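Local atomic coordinates of Xaa-Pro dipeptidase (Pyrococcus horikoshii, PDB entry 1WY2), a protein that probably splits dipeptides that have proline at the C-terminal position and a nonpolar residue before it, as a metal-dependent prolidase. Residues K27-Y32 and D123-K128; Y33-S38 and G43-T48. All blocks are in the same frame, centred on the assembly; numbering follows the deposited sequence.

Contact 1 (K27-Y32 and D123-K128)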
loop_
_atom_site.group_PDB
_atom_site.type_symbol
_atom_site.label_atom_id
_atom_site.label_comp_id
_atom_site.label_asym_id
_atom_site.label_seq_id
_atom_site.Cartn_x
_atom_site.Cartn_y
_atom_site.Cartn_z
ATOM N N LYS A 27 -5.079 6.642 10.652
ATOM C CA LYS A 27 -4.073 5.944 9.849
ATOM C C LYS A 27 -3.639 4.664 10.563
ATOM O O LYS A 27 -3.291 4.690 11.743
ATOM C CB LYS A 27 -2.867 6.850 9.591
ATOM C CG LYS A 27 -2.034 6.422 8.388
ATOM C CD LYS A 27 -0.857 7.359 8.137
ATOM C CE LYS A 27 -0.112 6.972 6.861
ATOM N NZ LYS A 27 1.055 7.860 6.584
ATOM N N ASN A 28 -3.660 3.548 9.836
ATOM C CA ASN A 28 -3.311 2.240 10.387
ATOM C C ASN A 28 -2.108 2.176 11.320
ATOM O O ASN A 28 -2.208 1.648 12.433
ATOM C CB ASN A 28 -3.128 1.226 9.258
ATOM C CG ASN A 28 -4.364 1.093 8.397
ATOM O OD1 ASN A 28 -5.482 1.028 8.907
ATOM N ND2 ASN A 28 -4.170 1.044 7.085
ATOM N N PRO A 29 -0.946 2.688 10.884
ATOM C CA PRO A 29 0.213 2.629 11.781
ATOM C C PRO A 29 -0.009 3.371 13.099
ATOM O O PRO A 29 0.444 2.918 14.153
ATOM C CB PRO A 29 1.343 3.230 10.938
ATOM C CG PRO A 29 0.624 4.126 9.975
ATOM C CD PRO A 29 -0.589 3.315 9.599
ATOM N N ASN A 30 -0.713 4.499 13.046
ATOM C CA ASN A 30 -0.980 5.266 14.258
ATOM C C ASN A 30 -2.009 4.580 15.144
ATOM O O ASN A 30 -1.910 4.624 16.373
ATOM C CB ASN A 30 -1.442 6.684 13.908
ATOM C CG ASN A 30 -0.339 7.500 13.270
ATOM O OD1 ASN A 30 0.829 7.335 13.608
ATOM N ND2 ASN A 30 -0.703 8.392 12.357
ATOM N N VAL A 31 -3.004 3.948 14.532
ATOM C CA VAL A 31 -4.014 3.246 15.315
ATOM C C VAL A 31 -3.331 2.113 16.073
ATOM O O VAL A 31 -3.618 1.871 17.244
ATOM C CB VAL A 31 -5.123 2.668 14.416
ATOM C CG1 VAL A 31 -6.060 1.785 15.238
ATOM C CG2 VAL A 31 -5.895 3.803 13.776
ATOM N N TYR A 32 -2.415 1.421 15.401
ATOM C CA TYR A 32 -1.693 0.324 16.035
ATOM C C TYR A 32 -0.769 0.853 17.124
ATOM O O TYR A 32 -0.701 0.303 18.228
ATOM C CB TYR A 32 -0.852 -0.440 15.007
ATOM C CG TYR A 32 0.006 -1.507 15.650
ATOM C CD1 TYR A 32 -0.568 -2.673 16.154
ATOM C CD2 TYR A 32 1.376 -1.315 15.832
ATOM C CE1 TYR A 32 0.198 -3.618 16.828
ATOM C CE2 TYR A 32 2.154 -2.258 16.509
ATOM C CZ TYR A 32 1.555 -3.404 17.005
ATOM O OH TYR A 32 2.308 -4.332 17.697
ATOM N N ASP A 123 6.686 13.354 17.506
ATOM C CA ASP A 123 7.520 13.377 18.698
ATOM C C ASP A 123 7.568 12.030 19.414
ATOM O O ASP A 123 8.587 11.677 20.002
ATOM C CB ASP A 123 7.053 14.485 19.652
ATOM C CG ASP A 123 7.429 15.878 19.158
ATOM O OD1 ASP A 123 8.077 15.988 18.093
ATOM O OD2 ASP A 123 7.078 16.868 19.834
ATOM N N MET A 124 6.472 11.280 19.362
ATOM C CA MET A 124 6.436 9.967 19.995
ATOM C C MET A 124 7.109 8.895 19.140
ATOM O O MET A 124 8.030 8.217 19.596
ATOM C CB MET A 124 4.995 9.535 20.275
ATOM C CG MET A 124 4.283 10.351 21.343
ATOM S SD MET A 124 2.712 9.589 21.809
ATOM C CE MET A 124 1.727 9.944 20.347
ATOM N N ARG A 125 6.664 8.757 17.894
ATOM C CA ARG A 125 7.200 7.725 17.011
ATOM C C ARG A 125 8.654 7.877 16.566
ATOM O O ARG A 125 9.314 6.881 16.276
ATOM C CB ARG A 125 6.300 7.577 15.777
ATOM C CG ARG A 125 4.988 6.834 16.059
ATOM C CD ARG A 125 4.084 6.791 14.831
ATOM N NE ARG A 125 4.742 6.162 13.689
ATOM C CZ ARG A 125 4.317 6.265 12.434
ATOM N NH1 ARG A 125 3.228 6.969 12.151
ATOM N NH2 ARG A 125 4.997 5.680 11.455
ATOM N N ILE A 126 9.149 9.108 16.530
ATOM C CA ILE A 126 10.519 9.374 16.091
ATOM C C ILE A 126 11.598 8.814 17.025
ATOM O O ILE A 126 12.740 8.612 16.610
ATOM C CB ILE A 126 10.737 10.892 15.883
ATOM C CG1 ILE A 126 11.941 11.123 14.961
ATOM C CG2 ILE A 126 10.921 11.584 17.226
ATOM C CD1 ILE A 126 12.067 12.555 14.456
ATOM N N ILE A 127 11.236 8.571 18.281
ATOM C CA ILE A 127 12.165 8.003 19.255
ATOM C C ILE A 127 11.696 6.582 19.550
ATOM O O ILE A 127 10.612 6.382 20.095
ATOM C CB ILE A 127 12.176 8.807 20.572
ATOM C CG1 ILE A 127 12.518 10.273 20.288
ATOM C CG2 ILE A 127 13.177 8.185 21.551
ATOM C CD1 ILE A 127 13.843 10.492 19.576
ATOM N N LYS A 128 12.507 5.594 19.180
ATOM C CA LYS A 128 12.149 4.198 19.399
ATOM C C LYS A 128 12.528 3.704 20.793
ATOM O O LYS A 128 13.573 4.073 21.336
ATOM C CB LYS A 128 12.820 3.296 18.349
ATOM C CG LYS A 128 12.074 3.181 17.017
ATOM C CD LYS A 128 11.977 4.514 16.291
ATOM C CE LYS A 128 11.249 4.363 14.957
ATOM N NZ LYS A 128 10.965 5.692 14.315
#

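Contact 2 (Y33-S38 and G43-T48)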
loop_
_atom_site.group_PDB
_atom_site.type_symbol
_atom_site.label_atom_id
_atom_site.label_comp_id
_atom_site.label_asym_id
_atom_site.label_seq_id
_atom_site.Cartn_x
_atom_site.Cartn_y
_atom_site.Cartn_z
ATOM N N TYR A 33 -0.056 1.928 16.808
ATOM C CA TYR A 33 0.881 2.518 17.753
ATOM C C TYR A 33 0.208 2.884 19.070
ATOM O O TYR A 33 0.736 2.621 20.146
ATOM C CB TYR A 33 1.507 3.778 17.155
ATOM C CG TYR A 33 2.626 4.364 17.991
ATOM C CD1 TYR A 33 3.865 3.730 18.076
ATOM C CD2 TYR A 33 2.450 5.562 18.685
ATOM C CE1 TYR A 33 4.906 4.277 18.829
ATOM C CE2 TYR A 33 3.481 6.116 19.440
ATOM C CZ TYR A 33 4.706 5.470 19.508
ATOM O OH TYR A 33 5.726 6.012 20.257
ATOM N N ILE A 34 -0.974 3.480 18.972
ATOM C CA ILE A 34 -1.705 3.927 20.150
ATOM C C ILE A 34 -2.562 2.875 20.863
ATOM O O ILE A 34 -2.590 2.839 22.093
ATOM C CB ILE A 34 -2.597 5.134 19.780
ATOM C CG1 ILE A 34 -1.715 6.273 19.262
ATOM C CG2 ILE A 34 -3.401 5.601 20.989
ATOM C CD1 ILE A 34 -2.494 7.412 18.635
ATOM N N SER A 35 -3.239 2.015 20.106
ATOM C CA SER A 35 -4.124 1.012 20.709
ATOM C C SER A 35 -3.629 -0.429 20.682
ATOM O O SER A 35 -4.064 -1.254 21.491
ATOM C CB SER A 35 -5.492 1.056 20.027
ATOM O OG SER A 35 -5.424 0.463 18.740
ATOM N N GLY A 36 -2.731 -0.737 19.753
ATOM C CA GLY A 36 -2.230 -2.097 19.644
ATOM C C GLY A 36 -3.113 -2.931 18.729
ATOM O O GLY A 36 -2.829 -4.102 18.466
ATOM N N ALA A 37 -4.189 -2.321 18.241
ATOM C CA ALA A 37 -5.132 -2.989 17.343
ATOM C C ALA A 37 -4.778 -2.730 15.878
ATOM O O ALA A 37 -4.178 -1.706 15.546
ATOM C CB ALA A 37 -6.546 -2.501 17.625
ATOM N N SER A 38 -5.162 -3.654 15.002
ATOM C CA SER A 38 -4.883 -3.511 13.576
ATOM C C SER A 38 -6.126 -3.720 12.712
ATOM O O SER A 38 -6.177 -4.642 11.894
ATOM C CB SER A 38 -3.796 -4.501 13.153
ATOM O OG SER A 38 -2.609 -4.302 13.893
ATOM N N GLY A 43 -10.634 1.623 11.196
ATOM C CA GLY A 43 -10.610 1.849 12.632
ATOM C C GLY A 43 -10.335 3.320 12.960
ATOM O O GLY A 43 -9.513 3.979 12.340
ATOM N N TYR A 44 -11.062 3.860 13.935
ATOM C CA TYR A 44 -10.904 5.260 14.305
ATOM C C TYR A 44 -10.818 5.424 15.812
ATOM O O TYR A 44 -11.710 4.990 16.536
ATOM C CB TYR A 44 -12.083 6.095 13.798
ATOM C CG TYR A 44 -12.432 5.862 12.347
ATOM C CD1 TYR A 44 -13.327 4.859 11.978
ATOM C CD2 TYR A 44 -11.853 6.632 11.341
ATOM C CE1 TYR A 44 -13.638 4.629 10.640
ATOM C CE2 TYR A 44 -12.155 6.410 10.001
ATOM C CZ TYR A 44 -13.048 5.408 9.658
ATOM O OH TYR A 44 -13.353 5.184 8.334
ATOM N N ILE A 45 -9.742 6.046 16.284
ATOM C CA ILE A 45 -9.590 6.288 17.712
ATOM C C ILE A 45 -10.006 7.723 18.002
ATOM O O ILE A 45 -9.536 8.657 17.349
ATOM C CB ILE A 45 -8.129 6.120 18.184
ATOM C CG1 ILE A 45 -7.624 4.713 17.859
ATOM C CG2 ILE A 45 -8.043 6.369 19.692
ATOM C CD1 ILE A 45 -6.180 4.476 18.258
ATOM N N LEU A 46 -10.909 7.898 18.962
ATOM C CA LEU A 46 -11.352 9.232 19.344
ATOM C C LEU A 46 -10.851 9.483 20.761
ATOM O O LEU A 46 -11.185 8.741 21.686
ATOM C CB LEU A 46 -12.880 9.338 19.307
ATOM C CG LEU A 46 -13.444 10.727 19.624
ATOM C CD1 LEU A 46 -12.928 11.737 18.608
ATOM C CD2 LEU A 46 -14.963 10.680 19.606
ATOM N N ILE A 47 -10.047 10.527 20.921
ATOM C CA ILE A 47 -9.487 10.873 22.221
ATOM C C ILE A 47 -10.056 12.189 22.740
ATOM O O ILE A 47 -10.052 13.200 22.032
ATOM C CB ILE A 47 -7.947 11.006 22.135
ATOM C CG1 ILE A 47 -7.331 9.663 21.733
ATOM C CG2 ILE A 47 -7.382 11.465 23.475
ATOM C CD1 ILE A 47 -5.861 9.743 21.353
ATOM N N THR A 48 -10.566 12.162 23.969
ATOM C CA THR A 48 -11.095 13.364 24.607
ATOM C C THR A 48 -10.265 13.572 25.870
ATOM O O THR A 48 -9.389 12.765 26.176
ATOM C CB THR A 48 -12.587 13.225 25.000
ATOM O OG1 THR A 48 -12.732 12.223 26.012
ATOM C CG2 THR A 48 -13.420 12.854 23.794
#

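Contact 1 (K27-Y32 and D123-K128)
R125 of helix 118-125 reaches across to N30, in the first turn of helix 28-35, and so joins two helices of the creatinase/prolidase N-terminal domain, in which helices pack against a mixed beta sheet. The backbones stand well apart, with N30 CA and R125 CA 9.0 Å from each other, and the arginine spans most of that gap. Its chain is bent at chi3 (58°), which brings NH1 to the amide oxygen: R125 NH1 donates to N30 OD1 at 2.8 Å. The bond is far from straight, 135° at the hydrogen. OD1 sits at the edge of the guanidinium, somewhat out of its plane, and the two side chains cross at about a right angle with their flat groups turned 64° apart. The same oxygen also lies 3.5 Å from R125 CD. Over one guanidinium face comes P29, its CB 4.4 Å from R125 NH1.

The other ends of both groups are held too. N30 ND2 donates to E94, which settles the turn of the amide, and also meets a glycerol probably left from crystallisation, while R125 NH2 forms salt bridges to E292 and E295. K27 NZ lies 6.0 Å from R125 NH1, and E292 pairs with both cations, probably offsetting their like charges. At the backbone end of the arginine, K128 NZ, itself salt-bridged to E295, donates to R125 O at 2.8 Å.

Contact 2 (Y33-S38 and G43-T48)
Helix 28-35 passes over strand 44-48 with S35 CA 8.2 Å from I45 CA, and no hydrogen bond links the two segments. I45 makes the approach with a single methyl. Its CG1 is anti to the carbonyl carbon and CD1 continues the chain in extended form (chi2 178°), and this full reach carries the methyl against two successive residues of the helix. I45 CD1 is 3.9 Å from I34 CB and equally 3.9 Å from S35 CB. The branch methyl I34 CG2 adds a further contact with I45 CD1, at 4.1 Å, and the two isoleucines meet at a slant.

S35 offers I45 its carbon and keeps its hydroxyl for the backbone. With chi1 at 75°, OG lies between the backbone N and the carbonyl carbon, where it accepts from A37 N at 3.1 Å in an ST turn; the bond is fairly straight, 159° at the hydrogen. The same OG bonds to V31 O, one turn back in the helix. G36, between S35 and A37, leaves helical geometry with a positive phi, at which a CB would collide with the carbonyl oxygen of S35. An alanine in place of S35 would keep the CB against I45 but take away OG, and with A37 N and V31 O deprived of that partner the turn out of the helix is likely to be less firmly set.

This is helix-on-sheet packing within the N-terminal domain: I25 of the neighbouring strand 22-25 touches both I34 and I45, and L54 of strand 51-57 touches S35, A37 and I45. Across the contact the attraction is therefore apolar and without directional bonds, while the one polar side-chain atom close to it is satisfied by backbone groups of its own segment and helix.

Both contacts use helix 28-35, contact 1 near its beginning and contact 2 at its end, and they lie about 11 Å apart, centre to centre. In sequence, both segments of contact 2 fall between the two segments of contact 1. Y33, in the helical part of segment 33-38, reaches contact 1: its OH makes a probable hydrogen bond to M124 O at 3.3 Å, and its CZ packs on R125 CG at 3.7 Å. They differ in what they face. Contact 1 looks toward the metallopeptidase part, with the side chain of R125 about 10 Å from that of H287, a ligand of one of the two zinc ions; contact 2 is remote from the metals, within the N-terminal domain.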